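Local atomic coordinates of probable acetyltransferase (Bacillus subtilis, PDB entry 1NSL), a protein that is a putative N-acetyltransferase of the GNAT family that may acetylate the N-terminal serine or alanine of ribosomal proteins. Residues I11-L16 with I69-L74; R23-I28 with S46-Y51; G81-H86 with A95-W100; N129-C134 with I149-E154; G155-G160 with H168-Y173. All coordinates share one frame; numbering follows the deposited sequence.

Contact 1 (I11-L16 with I69-L74)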
# COMPACT_ATOMS: atom_id res chain seq x y z
N ILE C 11 12.65 4.51 35.95
CA ILE C 11 11.69 4.80 34.90
C ILE C 11 12.33 4.82 33.55
O ILE C 11 13.29 5.59 33.33
CB ILE C 11 11.09 6.17 35.14
CG1 ILE C 11 10.14 6.15 36.33
CG2 ILE C 11 10.31 6.61 33.95
CD1 ILE C 11 9.72 7.56 36.74
N THR C 12 11.82 3.98 32.64
CA THR C 12 12.33 4.02 31.29
C THR C 12 11.21 4.17 30.26
O THR C 12 10.09 3.73 30.51
CB THR C 12 13.25 2.84 30.99
OG1 THR C 12 12.57 1.61 31.28
CG2 THR C 12 14.41 2.80 31.97
N ILE C 13 11.52 4.84 29.14
CA ILE C 13 10.55 5.09 28.09
C ILE C 13 10.96 4.32 26.87
O ILE C 13 12.14 4.34 26.52
CB ILE C 13 10.51 6.58 27.74
CG1 ILE C 13 10.14 7.40 28.97
CG2 ILE C 13 9.51 6.83 26.67
CD1 ILE C 13 9.91 8.86 28.69
N ARG C 14 10.05 3.63 26.18
CA ARG C 14 10.47 2.94 24.94
C ARG C 14 9.35 2.74 23.95
O ARG C 14 8.20 2.82 24.31
CB ARG C 14 11.11 1.62 25.26
CG ARG C 14 10.18 0.50 25.43
CD ARG C 14 10.92 -0.78 25.72
NE ARG C 14 10.17 -1.83 26.42
CZ ARG C 14 9.03 -2.37 26.01
NH1 ARG C 14 8.44 -1.98 24.89
NH2 ARG C 14 8.47 -3.33 26.73
N LEU C 15 9.68 2.59 22.69
CA LEU C 15 8.63 2.37 21.71
C LEU C 15 8.09 1.07 22.14
O LEU C 15 8.82 0.29 22.69
CB LEU C 15 9.16 2.18 20.31
CG LEU C 15 9.16 3.34 19.32
CD1 LEU C 15 9.83 2.83 17.99
CD2 LEU C 15 7.78 3.81 19.00
N LEU C 16 6.80 0.84 21.95
CA LEU C 16 6.25 -0.46 22.32
C LEU C 16 6.58 -1.41 21.17
O LEU C 16 6.91 -0.96 20.10
CB LEU C 16 4.75 -0.36 22.50
CG LEU C 16 4.29 0.48 23.66
CD1 LEU C 16 2.97 1.26 23.37
CD2 LEU C 16 4.15 -0.41 24.86
N ILE C 69 5.14 10.18 18.95
CA ILE C 69 5.63 9.06 19.71
C ILE C 69 4.51 8.45 20.51
O ILE C 69 3.77 9.13 21.19
CB ILE C 69 6.76 9.47 20.60
CG1 ILE C 69 7.97 9.76 19.72
CG2 ILE C 69 7.08 8.32 21.44
CD1 ILE C 69 8.81 10.99 20.09
N GLU C 70 4.38 7.14 20.40
CA GLU C 70 3.42 6.44 21.22
C GLU C 70 4.37 5.49 21.93
O GLU C 70 4.80 4.53 21.35
CB GLU C 70 2.39 5.66 20.36
CG GLU C 70 1.30 6.48 19.64
CD GLU C 70 0.65 7.55 20.54
OE1 GLU C 70 0.57 7.36 21.76
OE2 GLU C 70 0.22 8.60 20.07
N ALA C 71 4.71 5.78 23.18
CA ALA C 71 5.68 4.95 23.90
C ALA C 71 5.17 4.27 25.16
O ALA C 71 4.19 4.68 25.74
CB ALA C 71 6.92 5.79 24.27
N GLY C 72 5.89 3.27 25.62
CA GLY C 72 5.50 2.67 26.87
C GLY C 72 6.23 3.24 28.07
O GLY C 72 7.39 3.62 27.96
N LEU C 73 5.54 3.33 29.21
CA LEU C 73 6.16 3.69 30.48
C LEU C 73 6.48 2.39 31.23
O LEU C 73 5.65 1.50 31.39
CB LEU C 73 5.28 4.65 31.31
CG LEU C 73 5.28 6.03 30.61
CD1 LEU C 73 4.17 6.96 30.98
CD2 LEU C 73 6.62 6.69 30.76
N LEU C 74 7.73 2.27 31.66
CA LEU C 74 8.17 1.08 32.34
C LEU C 74 8.69 1.53 33.66
O LEU C 74 9.53 2.41 33.70
CB LEU C 74 9.36 0.43 31.64
CG LEU C 74 9.44 0.18 30.15
CD1 LEU C 74 10.80 -0.43 29.75
CD2 LEU C 74 8.31 -0.71 29.72
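Arg14 starts its side chain between its own N and carbonyl carbon (chi1 85°) and then runs extended from CG to NE, across the end of Leu74. Leu74 turns CG opposite its carbonyl carbon (chi1 -48°), which points its two methyls at that chain. The two side chains meet at about a right angle. CD1 of Leu74 lies 3.7 Å from Arg14 NE, and CD2 of Leu74 is 4.0 Å from Arg14 NH2. The polar end is fixed twice. Arg14 NH1 gives a bond of 3.2 Å to Leu15 O, with the acceptor in the guanidinium plane, and it also forms a salt bridge with Asp20. With an alanine at Arg14, Asp20 would probably be left without its charged mate and the Leu74 methyls without this cover. Thr12 flanks Leu74 too, with OG1 3.4 Å from Leu74 CB.

Ile13, Ala71 and Leu73 are on the other face. CG2 of Ile13 touches Ala71 CB at 3.7 Å. Its CG1 runs beside Leu73 CD2, both side chains pointing the same way. Helix 110-124 packs here through Ala114, and Phe3 of a second subunit touches Ile13 and Ala71.

Backbone bonds join Thr12 with Leu74 and Arg14 with Gly72, in both directions. Leu16 CG lies 3.8 Å from Gly72 N. This is antiparallel pairing on the side of the mixed beta sheet of the GNAT fold that is built from the first strands of the chain.

Contact 2 (R23-I28 with S46-Y51)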
# COMPACT_ATOMS: atom_id res chain seq x y z
N ARG C 23 0.54 -7.75 27.64
CA ARG C 23 0.60 -6.87 28.81
C ARG C 23 -0.16 -5.56 28.63
O ARG C 23 -0.83 -5.13 29.55
CB ARG C 23 2.03 -6.64 29.31
CG ARG C 23 2.63 -7.92 29.89
CD ARG C 23 4.11 -7.87 30.42
NE ARG C 23 4.64 -9.17 30.91
CZ ARG C 23 5.86 -9.33 31.47
NH1 ARG C 23 6.26 -10.53 31.89
NH2 ARG C 23 6.66 -8.28 31.64
N LEU C 24 -0.07 -4.94 27.46
CA LEU C 24 -0.80 -3.71 27.23
C LEU C 24 -2.31 -3.96 27.34
O LEU C 24 -3.02 -3.27 28.05
CB LEU C 24 -0.47 -3.15 25.86
CG LEU C 24 -1.10 -1.79 25.54
CD1 LEU C 24 -0.60 -0.82 26.54
CD2 LEU C 24 -0.71 -1.32 24.20
N ALA C 25 -2.80 -4.95 26.63
CA ALA C 25 -4.23 -5.21 26.63
C ALA C 25 -4.75 -5.51 28.04
O ALA C 25 -5.82 -5.06 28.43
CB ALA C 25 -4.54 -6.38 25.67
N GLU C 26 -4.00 -6.25 28.81
CA GLU C 26 -4.47 -6.59 30.14
C GLU C 26 -4.50 -5.33 31.00
O GLU C 26 -5.47 -5.06 31.71
CB GLU C 26 -3.57 -7.66 30.74
CG GLU C 26 -3.77 -8.00 32.20
CD GLU C 26 -2.84 -9.13 32.57
OE1 GLU C 26 -1.85 -9.34 31.81
OE2 GLU C 26 -3.08 -9.83 33.59
N LEU C 27 -3.45 -4.54 30.88
CA LEU C 27 -3.40 -3.28 31.61
C LEU C 27 -4.57 -2.40 31.16
O LEU C 27 -5.07 -1.56 31.90
CB LEU C 27 -2.11 -2.58 31.27
CG LEU C 27 -1.11 -2.10 32.29
CD1 LEU C 27 -1.04 -2.96 33.48
CD2 LEU C 27 0.19 -2.21 31.56
N ILE C 28 -5.06 -2.60 29.96
CA ILE C 28 -6.09 -1.71 29.53
C ILE C 28 -7.45 -2.15 30.02
O ILE C 28 -8.30 -1.31 30.26
CB ILE C 28 -6.08 -1.50 28.03
CG1 ILE C 28 -5.00 -0.48 27.68
CG2 ILE C 28 -7.41 -1.00 27.57
CD1 ILE C 28 -4.79 -0.30 26.21
N SER C 46 -9.29 -3.16 24.06
CA SER C 46 -8.31 -4.05 23.51
C SER C 46 -8.73 -5.44 23.11
O SER C 46 -9.90 -5.84 23.20
CB SER C 46 -7.25 -4.17 24.57
OG SER C 46 -7.81 -3.74 25.80
N SER C 47 -7.70 -6.17 22.71
CA SER C 47 -7.75 -7.51 22.19
C SER C 47 -6.31 -7.73 21.86
O SER C 47 -5.81 -7.13 20.95
CB SER C 47 -8.53 -7.54 20.89
OG SER C 47 -7.94 -8.47 20.02
N ALA C 48 -5.62 -8.54 22.63
CA ALA C 48 -4.17 -8.72 22.44
C ALA C 48 -3.75 -8.96 20.98
O ALA C 48 -2.64 -8.62 20.62
CB ALA C 48 -3.62 -9.83 23.34
N ASP C 49 -4.62 -9.57 20.16
CA ASP C 49 -4.30 -9.73 18.76
C ASP C 49 -4.30 -8.40 18.03
O ASP C 49 -3.39 -8.08 17.30
CB ASP C 49 -5.30 -10.67 18.11
CG ASP C 49 -4.95 -12.11 18.36
OD1 ASP C 49 -5.03 -12.89 17.41
OD2 ASP C 49 -4.57 -12.55 19.47
N THR C 50 -5.33 -7.61 18.21
CA THR C 50 -5.40 -6.34 17.54
C THR C 50 -4.19 -5.47 17.85
O THR C 50 -3.59 -4.94 16.92
CB THR C 50 -6.74 -5.63 17.82
OG1 THR C 50 -7.85 -6.47 17.37
CG2 THR C 50 -6.85 -4.35 16.97
N TYR C 51 -3.79 -5.34 19.11
CA TYR C 51 -2.58 -4.55 19.40
C TYR C 51 -1.34 -5.14 18.75
O TYR C 51 -0.43 -4.42 18.34
CB TYR C 51 -2.34 -4.36 20.90
CG TYR C 51 -3.27 -3.38 21.47
CD1 TYR C 51 -4.43 -3.79 22.13
CD2 TYR C 51 -3.07 -2.04 21.29
CE1 TYR C 51 -5.31 -2.87 22.64
CE2 TYR C 51 -3.95 -1.12 21.78
CZ TYR C 51 -5.05 -1.53 22.45
OH TYR C 51 -5.90 -0.60 22.92
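Ala25 and Ser46 meet through their CB atoms, 3.7 Å apart, where helix 21-30 comes closest to the chain leading into helix 48-65. The Ala25 methyl also faces the start of that helix, 3.9 Å from Ala48 N. Ser46 OG lies against Ile28, 3.3 Å from CG2.

The Tyr51 ring makes the rest of the first shell. Leu24 CD2 makes an off-centre CH-pi contact with it, 4.3 Å from the Tyr51 centroid and 30° off the ring normal. Leu24 CG stands opposite its backbone N (chi1 -176°), and from there the branch reaches across to Tyr51 at about a right angle. Ile28 comes to the phenol end of the ring, with CD1 3.5 Å from Tyr51 OH. The interface is mainly apolar, and no hydrogen bond crosses it.

The start of the second helix probably contributes to placing Tyr51. Ser47 is its N-cap. Its OG accepts from Thr50 N at 3.3 Å, in a nearly straight bond of 173°. This capping bond is consistent with an ordered first turn. Tyr51 N also bonds back to Ser47 O.

Further out, Phe40 touches both Ile28 and Tyr51, and Trp59 touches both Leu24 and Tyr51. Leu24 also reaches Leu79 and Met82 of strand 78-89. The arrangement is the packing of the two helices that follow strand 11-15 and precede strand 69-75 in the chain, as in GNAT domains, with an N-capped second helix.

Contact 3 (G81-H86 with A95-W100)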
# COMPACT_ATOMS: atom_id res chain seq x y z
N GLY C 81 2.22 1.95 31.91
CA GLY C 81 1.47 2.97 31.18
C GLY C 81 2.07 3.35 29.84
O GLY C 81 2.91 2.61 29.31
N MSE C 82 1.65 4.51 29.31
CA MSE C 82 2.06 5.00 27.98
C MSE C 82 2.20 6.52 28.01
O MSE C 82 1.44 7.20 28.72
CB MSE C 82 0.98 4.69 26.91
CG MSE C 82 0.55 3.28 26.81
SE MSE C 82 -0.05 2.91 25.02
CE MSE C 82 -1.28 4.24 24.73
N ILE C 83 3.14 7.06 27.25
CA ILE C 83 3.22 8.52 27.12
C ILE C 83 3.22 8.75 25.68
O ILE C 83 3.52 7.83 24.92
CB ILE C 83 4.46 9.10 27.67
CG1 ILE C 83 4.44 10.59 27.48
CG2 ILE C 83 5.65 8.64 26.92
CD1 ILE C 83 5.47 11.24 28.45
N SER C 84 2.91 9.96 25.30
CA SER C 84 2.65 10.17 23.90
C SER C 84 2.76 11.60 23.48
O SER C 84 2.40 12.54 24.23
CB SER C 84 1.26 9.72 23.66
OG SER C 84 0.75 10.34 22.49
N LEU C 85 3.27 11.78 22.27
CA LEU C 85 3.42 13.11 21.71
C LEU C 85 2.75 12.97 20.39
O LEU C 85 3.21 12.18 19.59
CB LEU C 85 4.88 13.45 21.50
CG LEU C 85 5.08 14.70 20.68
CD1 LEU C 85 5.00 15.82 21.55
CD2 LEU C 85 6.45 14.69 20.06
N HIS C 86 1.68 13.73 20.16
CA HIS C 86 0.86 13.60 18.98
C HIS C 86 0.41 14.96 18.50
O HIS C 86 0.78 15.92 19.10
CB HIS C 86 -0.33 12.70 19.28
CG HIS C 86 -1.11 13.11 20.49
ND1 HIS C 86 -2.21 13.94 20.42
CD2 HIS C 86 -0.92 12.83 21.79
CE1 HIS C 86 -2.68 14.14 21.64
NE2 HIS C 86 -1.90 13.51 22.49
N ALA C 95 3.00 20.80 19.37
CA ALA C 95 2.54 19.41 19.44
C ALA C 95 1.78 19.22 20.75
O ALA C 95 1.82 20.10 21.58
CB ALA C 95 3.74 18.49 19.40
N GLU C 96 1.09 18.11 20.95
CA GLU C 96 0.54 17.84 22.29
C GLU C 96 1.07 16.57 23.02
O GLU C 96 1.59 15.65 22.37
CB GLU C 96 -0.93 17.76 22.22
CG GLU C 96 -1.42 18.80 21.25
CD GLU C 96 -2.89 18.65 21.04
OE1 GLU C 96 -3.51 17.89 21.82
OE2 GLU C 96 -3.40 19.29 20.10
N ILE C 97 0.97 16.55 24.36
CA ILE C 97 1.36 15.38 25.15
C ILE C 97 0.19 14.66 25.84
O ILE C 97 -0.74 15.27 26.31
CB ILE C 97 2.47 15.75 26.13
CG1 ILE C 97 3.77 15.98 25.33
CG2 ILE C 97 2.68 14.68 27.25
CD1 ILE C 97 4.92 16.43 26.17
N GLY C 98 0.22 13.33 25.85
CA GLY C 98 -0.80 12.55 26.53
C GLY C 98 -0.08 11.47 27.29
O GLY C 98 1.10 11.28 27.09
N TYR C 99 -0.77 10.78 28.18
CA TYR C 99 -0.11 9.80 28.99
C TYR C 99 -1.18 9.21 29.83
O TYR C 99 -2.16 9.86 30.04
CB TYR C 99 0.87 10.52 29.92
CG TYR C 99 0.31 11.79 30.55
CD1 TYR C 99 -0.72 11.73 31.47
CD2 TYR C 99 0.81 13.04 30.21
CE1 TYR C 99 -1.24 12.85 32.00
CE2 TYR C 99 0.29 14.19 30.76
CZ TYR C 99 -0.74 14.08 31.66
OH TYR C 99 -1.30 15.19 32.25
N TRP C 100 -1.04 7.98 30.27
CA TRP C 100 -1.97 7.40 31.23
C TRP C 100 -1.19 6.42 32.01
O TRP C 100 -0.14 5.96 31.53
CB TRP C 100 -3.12 6.66 30.59
CG TRP C 100 -2.80 5.55 29.66
CD1 TRP C 100 -2.71 5.65 28.31
CD2 TRP C 100 -2.67 4.16 29.96
NE1 TRP C 100 -2.48 4.42 27.76
CE2 TRP C 100 -2.46 3.49 28.75
CE3 TRP C 100 -2.70 3.41 31.14
CZ2 TRP C 100 -2.26 2.11 28.68
CZ3 TRP C 100 -2.52 2.04 31.07
CH2 TRP C 100 -2.30 1.40 29.85
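Selenomethionine Met82 crosses the indole of Trp100 at a slant. Its CB is 3.6 Å from Trp100 NE1. CG comes next, 3.4 Å from Trp100 NE1 and also near CZ2. SE stands 5.0 Å from the centroid of the five-membered ring, 67° off its normal, an oblique Met-aromatic contact. The chain bends at its third torsion (chi3 -52°), which turns the end methyl CE back to the pyrrole nitrogen NE1.

The indole also leans on the opposite backbone. Trp100 CG lies between N and carbonyl carbon (chi1 57°), laying one ring face over Gly81 and Met82. Gly81 CA makes a CH-pi contact 4.2 Å from the six-membered centroid, and Met82 N lies over the same face. At the far end the His86 ring takes Glu96 O over one face. Buried Ser84 OG is satisfied by Glu70.

On the other side of the sheet Leu85 CD1 meets Ala95 CB at 3.7 Å. Ile83 and Ile97 both turn to Leu118 of helix 110-124.

Backbone bonds pair Met82 with Trp100, Ser84 with Gly98 and His86 with Glu96. Ser84 N to Gly98 O is weak, while Gly98 N to Ser84 O is 2.8 Å. The chemistry is thus divided. The hairpin strands bond through main-chain polar groups, while apolar and aromatic contacts join several of the side chains, such as Met82 with Trp100 and Leu85 with Ala95.

Contact 4 (N129-C134 with I149-E154)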
# COMPACT_ATOMS: atom_id res chain seq x y z
N ASN C 129 8.22 24.89 19.25
CA ASN C 129 8.09 26.11 20.02
C ASN C 129 7.04 25.96 21.11
O ASN C 129 7.15 26.50 22.21
CB ASN C 129 7.76 27.27 19.10
CG ASN C 129 7.69 28.57 19.83
OD1 ASN C 129 6.61 29.17 19.96
ND2 ASN C 129 8.83 29.03 20.33
N ARG C 130 6.03 25.17 20.83
CA ARG C 130 4.94 25.12 21.76
C ARG C 130 4.70 23.67 22.15
O ARG C 130 4.91 22.79 21.38
CB ARG C 130 3.73 25.73 21.03
CG ARG C 130 2.39 25.41 21.61
CD ARG C 130 1.20 26.05 20.89
NE ARG C 130 -0.02 25.37 21.33
CZ ARG C 130 -0.75 25.76 22.35
NH1 ARG C 130 -0.39 26.86 23.01
NH2 ARG C 130 -1.83 25.09 22.71
N VAL C 131 4.32 23.38 23.36
CA VAL C 131 3.92 22.01 23.63
C VAL C 131 2.66 22.10 24.46
O VAL C 131 2.60 22.96 25.38
CB VAL C 131 4.99 21.26 24.33
CG1 VAL C 131 4.42 20.20 25.13
CG2 VAL C 131 5.90 20.66 23.29
N ALA C 132 1.62 21.33 24.16
CA ALA C 132 0.46 21.47 25.05
C ALA C 132 0.08 20.19 25.71
O ALA C 132 0.50 19.11 25.28
CB ALA C 132 -0.72 22.03 24.30
N ILE C 133 -0.72 20.30 26.76
CA ILE C 133 -1.28 19.13 27.38
C ILE C 133 -2.73 19.43 27.70
O ILE C 133 -3.07 20.51 28.18
CB ILE C 133 -0.59 18.83 28.69
CG1 ILE C 133 0.74 18.11 28.50
CG2 ILE C 133 -1.48 18.01 29.61
CD1 ILE C 133 1.58 18.09 29.84
N CYS C 134 -3.62 18.49 27.44
CA CYS C 134 -4.96 18.79 27.82
C CYS C 134 -5.55 17.71 28.70
O CYS C 134 -4.97 16.65 28.85
CB CYS C 134 -5.77 19.18 26.61
SG CYS C 134 -6.41 17.84 25.76
N ILE C 149 4.87 21.02 36.18
CA ILE C 149 6.00 21.44 35.37
C ILE C 149 5.97 22.97 34.96
O ILE C 149 6.91 23.49 34.34
CB ILE C 149 6.09 20.55 34.13
CG1 ILE C 149 6.46 19.13 34.50
CG2 ILE C 149 7.08 21.08 33.07
CD1 ILE C 149 5.97 18.19 33.45
N GLY C 150 4.91 23.68 35.30
CA GLY C 150 4.83 25.06 34.87
C GLY C 150 4.25 25.49 33.51
O GLY C 150 4.61 26.57 33.00
N PHE C 151 3.36 24.68 32.93
CA PHE C 151 2.58 25.10 31.76
C PHE C 151 1.60 26.20 32.24
O PHE C 151 1.45 26.41 33.43
CB PHE C 151 1.71 23.92 31.24
CG PHE C 151 2.47 22.81 30.49
CD1 PHE C 151 3.62 22.24 31.01
CD2 PHE C 151 2.03 22.38 29.29
CE1 PHE C 151 4.31 21.26 30.32
CE2 PHE C 151 2.71 21.36 28.60
CZ PHE C 151 3.83 20.79 29.13
N LEU C 152 0.92 26.88 31.33
CA LEU C 152 -0.10 27.83 31.73
C LEU C 152 -1.42 27.37 31.11
O LEU C 152 -1.44 26.89 29.98
CB LEU C 152 0.25 29.23 31.23
CG LEU C 152 1.54 29.99 31.68
CD1 LEU C 152 1.82 31.34 30.93
CD2 LEU C 152 1.61 30.27 33.21
N GLU C 153 -2.51 27.47 31.86
CA GLU C 153 -3.86 27.15 31.40
C GLU C 153 -4.22 28.14 30.35
O GLU C 153 -4.13 29.33 30.55
CB GLU C 153 -4.85 27.35 32.54
CG GLU C 153 -6.23 26.83 32.25
CD GLU C 153 -7.04 26.67 33.52
OE1 GLU C 153 -8.30 26.58 33.42
OE2 GLU C 153 -6.41 26.63 34.61
N GLU C 154 -4.70 27.65 29.24
CA GLU C 154 -4.80 28.49 28.04
C GLU C 154 -6.22 28.74 27.61
O GLU C 154 -6.47 29.75 26.93
CB GLU C 154 -4.17 27.71 26.88
CG GLU C 154 -2.78 28.13 26.44
CD GLU C 154 -2.53 27.60 25.05
OE1 GLU C 154 -3.18 26.57 24.70
OE2 GLU C 154 -1.74 28.24 24.29
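The beta-alpha-beta crossover from strand 130-136 through helix 140-149 to strand 152-163 brings Phe151 down on Val131 and Ile133. The ring stands just before the second strand. Its CG is turned opposite its own carbonyl carbon (chi1 -74°), and the ring end points at the first strand. Ile133 comes at about a right angle, with CD1 3.6 Å from Phe151 CZ. Val131 CG1 lies 4.0 Å from Phe151 CE2. The same CE2 is 3.6 Å from Val131 O. Helix 110-124 adds Ile119 to this pocket, and strand 166-176 adds Leu175. With an alanine in place of Phe151, Ile133 CD1 and Val131 CG1 would probably lose their shared partner, and a gap would probably open beside Ile119 of helix 110-124.

In the sheet the two strands of the crossover are not neighbours, because strand 166-176 runs between them. Gly150, just after helix 140-149, has positive phi (88°). The chain then turns into Phe151.

Arg130 and Glu154 reach toward each other from opposite directions and form a salt bridge. The arginine runs extended from CG to NE. Arg130 NH2 gives a bond of 2.8 Å to Glu154 OE1, meeting it on the syn side but tilted out of the carboxylate plane. The guanidinium and carboxylate planes are 20° apart. Arg130 NH1 faces Glu154 OE2, but the exact place of that oxygen is doubtful. Arg130 NH1 also bonds to Arg158 O of a third subunit, and Arg158 of that subunit packs on Glu154.

Contact 5 (G155-G160 with H168-Y173)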
# COMPACT_ATOMS: atom_id res chain seq x y z
N GLY C 155 -7.09 27.76 27.94
CA GLY C 155 -8.51 27.75 27.62
C GLY C 155 -9.33 26.47 27.89
O GLY C 155 -8.90 25.50 28.54
N LYS C 156 -10.56 26.43 27.41
CA LYS C 156 -11.29 25.21 27.63
C LYS C 156 -11.91 24.72 26.37
O LYS C 156 -12.13 25.50 25.46
CB LYS C 156 -12.36 25.40 28.66
CG LYS C 156 -11.81 25.20 30.05
CD LYS C 156 -12.77 25.63 31.14
CE LYS C 156 -12.04 25.68 32.47
NZ LYS C 156 -12.92 25.99 33.68
N ALA C 157 -12.16 23.43 26.31
CA ALA C 157 -12.91 22.89 25.19
C ALA C 157 -14.24 22.51 25.77
O ALA C 157 -14.29 21.63 26.61
CB ALA C 157 -12.24 21.71 24.64
N ARG C 158 -15.29 23.24 25.40
CA ARG C 158 -16.64 22.97 25.85
C ARG C 158 -17.11 21.67 25.26
O ARG C 158 -17.17 21.51 24.05
CB ARG C 158 -17.54 24.07 25.40
CG ARG C 158 -16.96 25.42 25.73
CD ARG C 158 -17.99 26.49 25.93
NE ARG C 158 -18.65 26.77 24.67
CZ ARG C 158 -19.95 26.80 24.51
NH1 ARG C 158 -20.75 26.55 25.54
NH2 ARG C 158 -20.46 27.08 23.32
N ASP C 159 -17.37 20.72 26.16
CA ASP C 159 -17.80 19.37 25.81
C ASP C 159 -16.73 18.70 25.00
O ASP C 159 -17.04 17.89 24.15
CB ASP C 159 -19.04 19.37 24.94
CG ASP C 159 -20.22 20.00 25.59
OD1 ASP C 159 -20.06 20.62 26.65
OD2 ASP C 159 -21.36 19.91 25.10
N GLY C 160 -15.48 19.01 25.21
CA GLY C 160 -14.49 18.41 24.36
C GLY C 160 -14.28 16.93 24.54
O GLY C 160 -13.72 16.26 23.67
N HIS C 168 -17.93 16.32 28.96
CA HIS C 168 -17.18 17.05 29.98
C HIS C 168 -16.27 17.98 29.24
O HIS C 168 -15.94 17.75 28.10
CB HIS C 168 -16.24 16.14 30.75
CG HIS C 168 -16.92 15.06 31.52
ND1 HIS C 168 -17.41 15.25 32.79
CD2 HIS C 168 -17.17 13.77 31.22
CE1 HIS C 168 -17.95 14.13 33.24
NE2 HIS C 168 -17.81 13.21 32.30
N ASP C 169 -15.82 19.04 29.90
CA ASP C 169 -14.93 20.00 29.28
C ASP C 169 -13.50 19.58 29.39
O ASP C 169 -13.05 18.94 30.33
CB ASP C 169 -15.04 21.38 29.93
CG ASP C 169 -16.37 22.00 29.71
OD1 ASP C 169 -17.04 21.55 28.78
OD2 ASP C 169 -16.84 22.94 30.39
N LEU C 170 -12.78 19.98 28.38
CA LEU C 170 -11.38 19.78 28.30
C LEU C 170 -10.75 21.13 28.67
O LEU C 170 -11.19 22.18 28.20
CB LEU C 170 -11.08 19.47 26.87
CG LEU C 170 -11.04 18.02 26.46
CD1 LEU C 170 -10.36 17.79 25.06
CD2 LEU C 170 -10.22 17.40 27.58
N VAL C 171 -9.77 21.12 29.55
CA VAL C 171 -9.02 22.33 29.72
C VAL C 171 -7.62 22.19 29.07
O VAL C 171 -6.98 21.16 29.22
CB VAL C 171 -8.85 22.64 31.14
CG1 VAL C 171 -8.22 21.49 31.82
CG2 VAL C 171 -7.97 23.84 31.27
N TYR C 172 -7.14 23.22 28.37
CA TYR C 172 -5.86 23.14 27.71
C TYR C 172 -4.79 23.80 28.54
O TYR C 172 -5.10 24.74 29.24
CB TYR C 172 -5.97 23.87 26.37
CG TYR C 172 -6.54 22.99 25.39
CD1 TYR C 172 -7.87 22.68 25.42
CD2 TYR C 172 -5.75 22.30 24.52
CE1 TYR C 172 -8.41 21.74 24.56
CE2 TYR C 172 -6.28 21.39 23.66
CZ TYR C 172 -7.61 21.13 23.69
OH TYR C 172 -8.14 20.21 22.84
N TYR C 173 -3.54 23.33 28.42
CA TYR C 173 -2.35 23.91 29.04
C TYR C 173 -1.18 23.96 28.03
O TYR C 173 -1.04 23.04 27.25
CB TYR C 173 -1.89 23.05 30.20
CG TYR C 173 -2.70 23.00 31.49
CD1 TYR C 173 -3.61 22.00 31.69
CD2 TYR C 173 -2.46 23.88 32.55
CE1 TYR C 173 -4.31 21.87 32.87
CE2 TYR C 173 -3.17 23.77 33.77
CZ TYR C 173 -4.09 22.74 33.92
OH TYR C 173 -4.84 22.58 35.08
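Tyr172 turns the edge of its ring to Ala157, whose CB lies in the ring plane 3.8 Å from Tyr172 CE1. Gly155 O is near the same plane. The other flat groups are the carboxylates of Asp159 and Asp169, which are nearly coplanar, 19° apart. Their OD1 atoms are 3.8 Å from each other, so like charges sit close. Relief probably comes from Asp159 N, which gives a bond of 2.8 Å to Asp169 OD1, straight at 173° and nearly along the C-O axis. Asp159 OD2 meets Asn129 of a third subunit.

A type II turn from Ala157 to Gly160 sets Asp159 in this place. Ala157 O accepts twice, from Gly160 N inside the turn and from Leu170 N at 2.9 Å. Gly160 packs its backbone on Leu170, 3.9 Å from Gly160 C to Leu170 CG. Ala157 N bonds in turn to Leu170 O, and the CB atoms of Ala157 and Leu170 touch. Tyr172 N also bonds to Gly155 O at 2.9 Å. On the other face Lys156 CG lies 4.1 Å from Val171 CB.

At the turn, Arg158 forms a salt bridge with Glu179 of the third subunit. The two strands form an antiparallel hairpin at one edge of this chain's sheet, where the third subunit bonds to the Lys156 backbone. Strand 166-176 has strand 130-136 on its other flank, and Val171 and Tyr173 touch helix 140-149.

How the contacts relate
From the N terminus, contact 1 pairs strand 11-15 with strand 69-75 and closes a long, largely helical loop. Contact 2 is nested inside that loop, joining helix 21-30 to the start of helix 48-65. The remaining contacts follow in series. Contact 3 closes the central hairpin, next to contact 1 in the sheet, and its Trp100 and Met82 pack on Leu24 of contact 2. Contact 4 spans helix 140-149 and bonds to contact 3 through Ala132. Contact 5 closes the last hairpin and shares strand 152-163 with contact 4. Both touch the third subunit. Contacts 1 and 5 lie on opposite sides of the chain's centre, about 27 Å apart between centres.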